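Local coordinates for surface-associated protein CshB (Streptococcus gordonii, PDB 6YZG) that probably serves as a cell-wall-linked streptococcal adhesin that binds host fibronectin, this chain covering its non-repetitive domain 2, at residues A[47-52]-A[62-67]. Residues are numbered along the deposited sequence; the frame is centred on the assembly and turned at random.
Unlike the reference sequence in segment 62-67: Asp65 (reference Asn).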
ATOM      1  N   SER A  47      -7.855  24.949  -9.094  1.00  9.92           N
ATOM      2  CA  SER A  47      -7.894  26.425  -9.092  1.00 10.45           C
ATOM      3  C   SER A  47      -6.635  27.054  -9.644  1.00 11.10           C
ATOM      4  O   SER A  47      -6.595  28.323  -9.676  1.00 13.58           O
ATOM      5  CB  SER A  47      -8.142  26.990  -7.714  1.00 10.94           C
ATOM      6  OG  SER A  47      -7.018  26.869  -6.865  1.00 12.22           O
ATOM      7  N   THR A  48      -5.626  26.267  -9.966  1.00 10.54           N
ATOM      8  CA  THR A  48      -4.316  26.856 -10.348  1.00 10.76           C
ATOM      9  C   THR A  48      -4.189  27.159 -11.844  1.00 11.42           C
ATOM     10  O   THR A  48      -4.840  26.554 -12.623  1.00 10.46           O
ATOM     11  CB  THR A  48      -3.149  25.939  -9.951  1.00 11.03           C
ATOM     12  OG1 THR A  48      -3.212  24.722 -10.698  1.00 10.25           O
ATOM     13  CG2 THR A  48      -3.140  25.609  -8.478  1.00 12.32           C
ATOM     14  N   GLU A  49      -3.288  28.073 -12.171  1.00 13.39           N
ATOM     15  CA  GLU A  49      -2.974  28.387 -13.588  1.00 14.41           C
ATOM     16  C   GLU A  49      -2.316  27.164 -14.239  1.00 13.31           C
ATOM     17  O   GLU A  49      -2.480  26.990 -15.381  1.00 14.04           O
ATOM     18  CB  GLU A  49      -2.055  29.602 -13.696  1.00 16.08           C
ATOM     19  CG  GLU A  49      -2.720  30.858 -13.220  1.00 19.80           C
ATOM     20  CD  GLU A  49      -3.561  31.639 -14.206  1.00 22.80           C
ATOM     21  OE1 GLU A  49      -3.472  31.386 -15.396  1.00 29.25           O
ATOM     22  OE2 GLU A  49      -4.260  32.564 -13.749  1.00 33.16           O
ATOM     23  N   ILE A  50      -1.587  26.365 -13.460  1.00 12.34           N
ATOM     24  CA  ILE A  50      -1.006  25.109 -13.972  1.00 11.28           C
ATOM     25  C   ILE A  50      -2.137  24.251 -14.574  1.00 10.86           C
ATOM     26  O   ILE A  50      -2.059  23.765 -15.690  1.00 11.90           O
ATOM     27  CB  ILE A  50      -0.214  24.352 -12.896  1.00 12.38           C
ATOM     28  CG1 ILE A  50       0.954  25.173 -12.313  1.00 15.95           C
ATOM     29  CG2 ILE A  50       0.211  23.021 -13.455  1.00 12.59           C
ATOM     30  CD1 ILE A  50       1.246  24.753 -10.909  1.00 17.74           C
ATOM     31  N   TYR A  51      -3.169  24.032 -13.768  1.00 11.12           N
ATOM     32  CA  TYR A  51      -4.305  23.194 -14.187  1.00 10.55           C
ATOM     33  C   TYR A  51      -5.082  23.884 -15.362  1.00  9.73           C
ATOM     34  O   TYR A  51      -5.412  23.163 -16.301  1.00 11.27           O
ATOM     35  CB  TYR A  51      -5.215  22.976 -12.970  1.00 10.68           C
ATOM     36  CG  TYR A  51      -6.404  22.114 -13.275  1.00 10.11           C
ATOM     37  CD1 TYR A  51      -6.361  20.720 -13.211  1.00 10.59           C
ATOM     38  CD2 TYR A  51      -7.606  22.720 -13.658  1.00 11.56           C
ATOM     39  CE1 TYR A  51      -7.467  19.942 -13.439  1.00 11.46           C
ATOM     40  CE2 TYR A  51      -8.721  21.940 -13.896  1.00 11.37           C
ATOM     41  CZ  TYR A  51      -8.656  20.567 -13.767  1.00 10.97           C
ATOM     42  OH  TYR A  51      -9.786  19.816 -14.078  1.00 11.83           O
ATOM     43  N   LYS A  52      -5.263  25.182 -15.242  1.00 11.16           N
ATOM     44  CA  LYS A  52      -5.926  25.986 -16.342  1.00 12.91           C
ATOM     45  C   LYS A  52      -5.236  25.660 -17.654  1.00 13.54           C
ATOM     46  O   LYS A  52      -5.915  25.299 -18.664  1.00 13.99           O
ATOM     47  CB  LYS A  52      -5.871  27.462 -16.016  1.00 14.31           C
ATOM     48  CG  LYS A  52      -6.471  28.320 -17.124  1.00 17.25           C
ATOM     49  CD  LYS A  52      -6.202  29.751 -16.948  1.00 22.37           C
ATOM     50  CE  LYS A  52      -7.072  30.567 -17.897  1.00 26.86           C
ATOM     51  NZ  LYS A  52      -6.636  31.983 -17.878  1.00 36.69           N
ATOM     52  N   GLY A  62     -13.827  23.691 -18.833  1.00 17.65           N
ATOM     53  CA  GLY A  62     -14.728  24.346 -17.891  1.00 17.56           C
ATOM     54  C   GLY A  62     -14.502  23.921 -16.432  1.00 16.18           C
ATOM     55  O   GLY A  62     -15.068  24.517 -15.517  1.00 16.73           O
ATOM     56  N   THR A  63     -13.665  22.900 -16.212  1.00 14.71           N
ATOM     57  CA  THR A  63     -13.409  22.404 -14.824  1.00 15.02           C
ATOM     58  C   THR A  63     -12.376  23.300 -14.127  1.00 15.21           C
ATOM     59  O   THR A  63     -12.195  23.147 -12.936  1.00 15.73           O
ATOM     60  CB  THR A  63     -12.924  20.962 -14.788  1.00 14.67           C
ATOM     61  OG1 THR A  63     -11.720  20.820 -15.544  1.00 13.66           O
ATOM     62  CG2 THR A  63     -13.950  19.983 -15.363  1.00 16.79           C
ATOM     63  N   TYR A  64     -11.655  24.133 -14.857  1.00 13.82           N
ATOM     64  CA  TYR A  64     -10.808  25.130 -14.176  1.00 14.31           C
ATOM     65  C   TYR A  64     -11.668  26.067 -13.377  1.00 13.81           C
ATOM     66  O   TYR A  64     -12.602  26.706 -13.969  1.00 15.82           O
ATOM     67  CB  TYR A  64      -9.927  25.877 -15.161  1.00 14.73           C
ATOM     68  CG  TYR A  64      -9.299  27.126 -14.585  1.00 14.43           C
ATOM     69  CD1 TYR A  64      -8.401  27.079 -13.528  1.00 13.70           C
ATOM     70  CD2 TYR A  64      -9.599  28.368 -15.117  1.00 16.46           C
ATOM     71  CE1 TYR A  64      -7.826  28.228 -13.019  1.00 15.09           C
ATOM     72  CE2 TYR A  64      -8.998  29.515 -14.652  1.00 17.32           C
ATOM     73  CZ  TYR A  64      -8.076  29.441 -13.624  1.00 15.75           C
ATOM     74  OH  TYR A  64      -7.485  30.550 -13.078  1.00 20.30           O
ATOM     75  N   ASP A  65     -11.446  26.191 -12.085  1.00 13.53           N
ATOM     76  CA  ASP A  65     -12.312  27.018 -11.221  1.00 14.18           C
ATOM     77  C   ASP A  65     -11.392  27.844 -10.335  1.00 14.76           C
ATOM     78  O   ASP A  65     -10.958  27.355  -9.266  1.00 13.00           O
ATOM     79  CB  ASP A  65     -13.222  26.120 -10.381  1.00 15.56           C
ATOM     80  CG  ASP A  65     -14.139  26.926  -9.491  1.00 16.91           C
ATOM     81  OD1 ASP A  65     -14.056  28.181  -9.559  1.00 18.37           O
ATOM     82  OD2 ASP A  65     -14.902  26.297  -8.711  1.00 24.92           O
ATOM     83  N   PRO A  66     -11.044  29.106 -10.686  1.00 16.05           N
ATOM     84  CA  PRO A  66     -10.136  29.886  -9.857  1.00 16.61           C
ATOM     85  C   PRO A  66     -10.717  30.198  -8.484  1.00 15.47           C
ATOM     86  O   PRO A  66      -9.946  30.571  -7.617  1.00 19.79           O
ATOM     87  CB  PRO A  66      -9.855  31.146 -10.686  1.00 21.88           C
ATOM     88  CG  PRO A  66     -11.082  31.275 -11.544  1.00 21.30           C
ATOM     89  CD  PRO A  66     -11.512  29.855 -11.865  1.00 18.42           C
ATOM     90  N   ASP A  67     -12.028  30.049  -8.316  1.00 15.37           N
ATOM     91  CA  ASP A  67     -12.746  30.306  -7.031  1.00 17.31           C
ATOM     92  C   ASP A  67     -12.985  29.025  -6.204  1.00 16.82           C
ATOM     93  O   ASP A  67     -13.632  29.077  -5.142  1.00 18.97           O
ATOM     94  CB  ASP A  67     -14.071  31.023  -7.303  1.00 22.36           C
ATOM     95  CG  ASP A  67     -13.861  32.368  -7.967  1.00 25.81           C
ATOM     96  OD1 ASP A  67     -12.907  33.054  -7.588  1.00 30.41           O
ATOM     97  OD2 ASP A  67     -14.586  32.642  -8.929  1.00 38.42           O
TER
HETATM   98  O   HOH W   1      -5.755  30.562 -11.070  1.00 26.31           O
HETATM   99  O   HOH W   2      -7.346  31.258  -8.018  1.00 29.97           O
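The capped first turn of helix 49-55 meets the loop that follows the helix, with Lys52 lying over the ring of Tyr64. Lys52 CB sits 3.5 Å from the centroid of the Tyr64 ring, a CH-pi contact only 9° off the ring normal. The extended Lys52 chain continues across the same face, CG near CD2 and CE2 of Tyr64 and CD near Tyr64 CE2 and CZ. Pro66 CD, from the ring's own loop, lies 3.7 Å above the opposite face of Tyr64, offset toward the rim. With chi1 at 166°, Tyr64 CG lies trans to the backbone N and the ring reaches toward the helix. Thr48 is the N-cap: its OG1 accepts from Tyr51 N at 3.1 Å and donates to Phe45 O. Here the loop between the helix and strand 71-72 packs back on the first turn, at the surface of non-repetitive domain 2. Tyr51 runs past Tyr64 in the opposite sense and donates from OH to Thr63 OG1 at 2.6 Å. Tyr51 OH also accepts from Asp206 N, and Thr63 OG1 in turn donates to Thr60 O. Water 1, at the Tyr64 ring edge and in its plane, donates to Ser47 O at 2.8 Å. It also bonds Tyr64 OH, at 2.7 Å. Ser47 CA approaches Asp65 O to 3.2 Å, a C-H...O contact.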